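PDB 4EWT: peptidase, M20/M25/M40 family from Staphylococcus aureus, which probably hydrolyses N-acylated amino acids or related amides as a dimanganese amidohydrolase of the M20 peptidase family. Local coordinates for residues A[215-227]-A[269-281]. Sequence-based numbering, arbitrary orientation.
With PE7 (1-deoxy-1-thio-heptaethylene glycol), chain L.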
# COMPACT_ATOMS: atom_id res chain seq x y z
N PHE A 215 -1.06 4.21 6.27
CA PHE A 215 -1.14 3.51 7.55
C PHE A 215 -2.04 2.26 7.58
O PHE A 215 -1.64 1.26 8.15
CB PHE A 215 -1.58 4.45 8.68
CG PHE A 215 -1.67 3.77 10.03
CD1 PHE A 215 -0.52 3.54 10.79
CD2 PHE A 215 -2.89 3.37 10.53
CE1 PHE A 215 -0.58 2.92 12.03
CE2 PHE A 215 -2.96 2.75 11.79
CZ PHE A 215 -1.80 2.52 12.54
N VAL A 216 -3.24 2.33 6.98
CA VAL A 216 -4.14 1.18 6.98
C VAL A 216 -3.52 0.01 6.20
O VAL A 216 -3.56 -1.11 6.69
CB VAL A 216 -5.59 1.53 6.47
CG1 VAL A 216 -6.45 0.29 6.32
CG2 VAL A 216 -6.29 2.53 7.45
N THR A 217 -2.91 0.29 5.04
CA THR A 217 -2.24 -0.74 4.25
C THR A 217 -1.04 -1.36 4.98
O THR A 217 -0.89 -2.58 4.98
CB THR A 217 -1.75 -0.20 2.87
OG1 THR A 217 -0.74 0.80 3.09
CG2 THR A 217 -2.90 0.38 2.06
N ALA A 218 -0.21 -0.53 5.61
CA ALA A 218 0.94 -1.02 6.38
C ALA A 218 0.51 -1.83 7.62
O ALA A 218 1.20 -2.76 8.05
CB ALA A 218 1.85 0.16 6.78
N LEU A 219 -0.61 -1.45 8.22
CA LEU A 219 -1.11 -2.13 9.41
C LEU A 219 -1.40 -3.63 9.19
O LEU A 219 -1.35 -4.41 10.14
CB LEU A 219 -2.38 -1.45 9.89
CG LEU A 219 -2.91 -1.81 11.28
CD1 LEU A 219 -1.93 -1.36 12.36
CD2 LEU A 219 -4.23 -1.13 11.44
N GLN A 220 -1.68 -4.01 7.95
CA GLN A 220 -2.02 -5.40 7.63
C GLN A 220 -0.84 -6.34 7.91
O GLN A 220 -1.05 -7.53 8.10
CB GLN A 220 -2.47 -5.54 6.17
CG GLN A 220 -3.68 -4.61 5.80
CD GLN A 220 -4.74 -4.57 6.88
OE1 GLN A 220 -5.05 -3.50 7.43
NE2 GLN A 220 -5.31 -5.74 7.20
N THR A 221 0.38 -5.78 7.95
CA THR A 221 1.57 -6.58 8.24
C THR A 221 1.67 -7.00 9.69
O THR A 221 2.41 -7.93 9.99
CB THR A 221 2.89 -5.88 7.86
OG1 THR A 221 2.99 -4.62 8.55
CG2 THR A 221 2.99 -5.68 6.35
N VAL A 222 0.94 -6.35 10.59
CA VAL A 222 0.92 -6.79 11.99
C VAL A 222 0.42 -8.23 12.10
O VAL A 222 1.10 -9.11 12.65
CB VAL A 222 0.10 -5.86 12.89
CG1 VAL A 222 0.03 -6.39 14.32
CG2 VAL A 222 0.70 -4.44 12.86
N VAL A 223 -0.76 -8.49 11.53
CA VAL A 223 -1.26 -9.85 11.54
C VAL A 223 -0.47 -10.70 10.53
O VAL A 223 -0.16 -11.87 10.81
CB VAL A 223 -2.82 -9.92 11.34
CG1 VAL A 223 -3.29 -11.34 11.09
CG2 VAL A 223 -3.54 -9.37 12.60
N SER A 224 -0.11 -10.14 9.39
CA SER A 224 0.34 -11.02 8.29
C SER A 224 1.82 -11.37 8.36
O SER A 224 2.26 -12.32 7.70
CB SER A 224 0.01 -10.40 6.92
OG SER A 224 1.01 -9.46 6.56
N ARG A 225 2.58 -10.62 9.13
CA ARG A 225 4.02 -10.75 9.23
C ARG A 225 4.52 -10.87 10.68
O ARG A 225 5.31 -11.70 10.98
CB ARG A 225 4.74 -9.67 8.44
CG ARG A 225 4.52 -9.64 6.98
CD ARG A 225 5.34 -10.63 6.29
NE ARG A 225 4.76 -11.94 6.28
CZ ARG A 225 5.31 -13.03 5.79
NH1 ARG A 225 6.49 -13.02 5.28
NH2 ARG A 225 4.67 -14.13 5.85
N ARG A 226 4.00 -10.04 11.55
CA ARG A 226 4.55 -9.88 12.91
C ARG A 226 4.10 -10.95 13.90
O ARG A 226 4.76 -11.19 14.92
CB ARG A 226 4.20 -8.49 13.44
CG ARG A 226 4.81 -7.36 12.64
CD ARG A 226 6.32 -7.50 12.58
NE ARG A 226 6.96 -6.25 12.16
CZ ARG A 226 8.07 -6.20 11.44
NH1 ARG A 226 8.65 -7.32 11.03
NH2 ARG A 226 8.60 -5.02 11.12
N LEU A 227 2.96 -11.57 13.62
CA LEU A 227 2.46 -12.65 14.45
C LEU A 227 2.83 -13.98 13.83
O LEU A 227 2.90 -14.11 12.61
CB LEU A 227 0.93 -12.59 14.61
CG LEU A 227 0.33 -11.37 15.29
CD1 LEU A 227 -1.19 -11.53 15.38
CD2 LEU A 227 0.94 -11.15 16.68
N THR A 269 2.55 -8.13 21.66
CA THR A 269 3.15 -7.98 20.33
C THR A 269 2.37 -7.01 19.41
O THR A 269 2.97 -6.15 18.76
CB THR A 269 3.29 -9.33 19.65
OG1 THR A 269 4.25 -10.11 20.36
CG2 THR A 269 3.72 -9.19 18.17
N ILE A 270 1.04 -7.15 19.37
CA ILE A 270 0.19 -6.30 18.53
C ILE A 270 0.30 -4.82 18.94
O ILE A 270 0.40 -3.93 18.11
CB ILE A 270 -1.31 -6.75 18.55
CG1 ILE A 270 -1.47 -8.08 17.80
CG2 ILE A 270 -2.21 -5.71 17.88
CD1 ILE A 270 -2.89 -8.71 17.90
N GLU A 271 0.31 -4.59 20.24
CA GLU A 271 0.39 -3.25 20.75
C GLU A 271 1.75 -2.63 20.40
O GLU A 271 1.82 -1.47 20.03
CB GLU A 271 0.18 -3.25 22.27
CG GLU A 271 0.34 -1.87 22.85
CD GLU A 271 0.05 -1.81 24.34
OE1 GLU A 271 -0.37 -2.83 24.95
OE2 GLU A 271 0.23 -0.72 24.90
N LYS A 272 2.81 -3.43 20.55
CA LYS A 272 4.15 -2.99 20.20
C LYS A 272 4.27 -2.65 18.72
O LYS A 272 4.85 -1.62 18.36
CB LYS A 272 5.18 -4.06 20.60
CG LYS A 272 6.61 -3.81 20.09
CD LYS A 272 7.57 -4.92 20.55
CE LYS A 272 8.88 -4.83 19.77
NZ LYS A 272 9.91 -5.80 20.27
N GLU A 273 3.72 -3.51 17.86
CA GLU A 273 3.81 -3.32 16.42
C GLU A 273 2.94 -2.18 15.86
O GLU A 273 3.33 -1.53 14.89
CB GLU A 273 3.61 -4.66 15.67
CG GLU A 273 4.73 -5.69 15.99
CD GLU A 273 6.14 -5.17 15.66
OE1 GLU A 273 6.26 -4.33 14.74
OE2 GLU A 273 7.14 -5.58 16.31
N ILE A 274 1.78 -1.95 16.48
CA ILE A 274 0.91 -0.84 16.08
C ILE A 274 1.55 0.47 16.52
O ILE A 274 1.51 1.46 15.79
CB ILE A 274 -0.52 -0.97 16.70
CG1 ILE A 274 -1.29 -2.06 15.97
CG2 ILE A 274 -1.30 0.40 16.69
CD1 ILE A 274 -2.65 -2.39 16.59
N LYS A 275 2.13 0.47 17.72
CA LYS A 275 2.90 1.63 18.18
C LYS A 275 4.10 1.94 17.30
O LYS A 275 4.40 3.11 17.09
CB LYS A 275 3.31 1.49 19.66
CG LYS A 275 2.13 1.74 20.58
CD LYS A 275 2.39 1.37 22.06
CE LYS A 275 1.21 1.84 22.91
NZ LYS A 275 1.45 1.65 24.40
N ARG A 276 4.75 0.91 16.73
CA ARG A 276 5.90 1.12 15.83
C ARG A 276 5.46 1.74 14.51
O ARG A 276 6.08 2.68 13.99
CB ARG A 276 6.63 -0.21 15.52
CG ARG A 276 8.00 -0.03 14.80
CD ARG A 276 8.39 -1.29 14.00
NE ARG A 276 8.49 -2.48 14.85
CZ ARG A 276 9.59 -2.86 15.49
NH1 ARG A 276 10.74 -2.17 15.38
NH2 ARG A 276 9.55 -3.97 16.23
N LEU A 277 4.39 1.21 13.95
CA LEU A 277 3.81 1.78 12.74
C LEU A 277 3.32 3.19 12.93
O LEU A 277 3.47 4.02 12.04
CB LEU A 277 2.67 0.92 12.22
CG LEU A 277 3.13 -0.45 11.74
CD1 LEU A 277 1.87 -1.28 11.47
CD2 LEU A 277 4.01 -0.31 10.48
N SER A 278 2.74 3.47 14.09
CA SER A 278 2.16 4.78 14.35
C SER A 278 3.24 5.87 14.50
O SER A 278 3.14 6.94 13.89
CB SER A 278 1.27 4.71 15.60
OG SER A 278 0.91 6.02 15.98
N LYS A 279 4.26 5.59 15.31
CA LYS A 279 5.44 6.46 15.43
C LYS A 279 6.18 6.66 14.09
O LYS A 279 6.59 7.77 13.75
CB LYS A 279 6.40 5.88 16.46
CG LYS A 279 7.66 6.67 16.66
CD LYS A 279 8.81 6.27 15.70
CE LYS A 279 10.17 6.73 16.24
NZ LYS A 279 10.59 8.00 15.57
N GLY A 280 6.40 5.56 13.37
CA GLY A 280 7.10 5.58 12.10
C GLY A 280 6.34 6.36 11.03
O GLY A 280 6.96 6.95 10.14
N LEU A 281 5.01 6.36 11.11
CA LEU A 281 4.21 7.16 10.19
C LEU A 281 4.56 8.65 10.26
O LEU A 281 4.56 9.35 9.25
CB LEU A 281 2.71 6.96 10.44
CG LEU A 281 1.83 7.29 9.23
CD1 LEU A 281 1.80 6.07 8.30
CD2 LEU A 281 0.43 7.62 9.72
S1 PE7 L . 18.45 -15.61 14.74
C2 PE7 L . 20.17 -15.31 15.29
C3 PE7 L . 20.77 -14.05 14.67
O4 PE7 L . 20.14 -12.88 15.24
C5 PE7 L . 20.99 -11.74 15.08
C6 PE7 L . 20.22 -10.64 14.37
O7 PE7 L . 19.28 -10.17 15.34
C8 PE7 L . 18.40 -9.22 14.71
C9 PE7 L . 17.32 -8.73 15.67
O10 PE7 L . 16.91 -9.77 16.52
C11 PE7 L . 15.53 -9.61 16.84
C12 PE7 L . 14.71 -10.84 16.52
O13 PE7 L . 13.52 -10.36 15.88
C14 PE7 L . 12.63 -11.40 15.49
C15 PE7 L . 11.81 -10.78 14.37
O16 PE7 L . 11.36 -9.52 14.83
C17 PE7 L . 10.56 -8.88 13.84
C18 PE7 L . 10.49 -7.43 14.24
O19 PE7 L . 11.66 -6.84 13.69
C20 PE7 L . 11.55 -5.41 13.76
C21 PE7 L . 12.90 -4.76 14.09
O22 PE7 L . 13.64 -5.53 15.05
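Val-222 and Leu-277 interlock reciprocally, each a knob in a hole of the facing helix: Val-222 sits among Ile-270, Glu-273, Ile-274 and Leu-277, and Leu-277 among Phe-215, Ala-218, Leu-219 and Val-222. A chi1 of 176° splits the methyls of Val-222, CG2 to Leu-277 CD1 (3.6 Å) and CG1 to Ile-270 CG1. Toward Leu-281, Phe-215 CE1 comes within 3.8 Å of Leu-277 CB, and Leu-281 CD1 lies at the edge of the ring. At the other end, the side chains of Leu-227 and Thr-269 pass in opposite directions, CD2 to CG2 at 3.7 Å.

The polar link is Arg-226 NE to Glu-273 OE1, a weak, bent salt-bridge bond (3.3 Å, 130°) between steeply inclined planes. Arg-276 holds that carboxylate more firmly, side-on: its NE donates nearly straight to Glu-273 OE1 (2.9 Å) and its NH2 to OE2, both on the syn side. PE7 C18 and C20 lie over one face of the Arg-226 and Arg-276 guanidiniums respectively, offset toward the rim.

The segment axes run nearly antiparallel (151°), 9.7 Å apart. Helices 208-226 and 264-285 pack on the six-stranded antiparallel sheet, consistent with the lid (dimerisation) domain of M20 peptidases; Arg-226 NH1 donates a hydrogen bond to OD1 of Asn-206 of the second subunit. Arg-226 NH2 and Arg-276 NE are 4.5 Å apart, a proximity that Glu-273, bonded to both arginines, probably offsets beside the apolar seam.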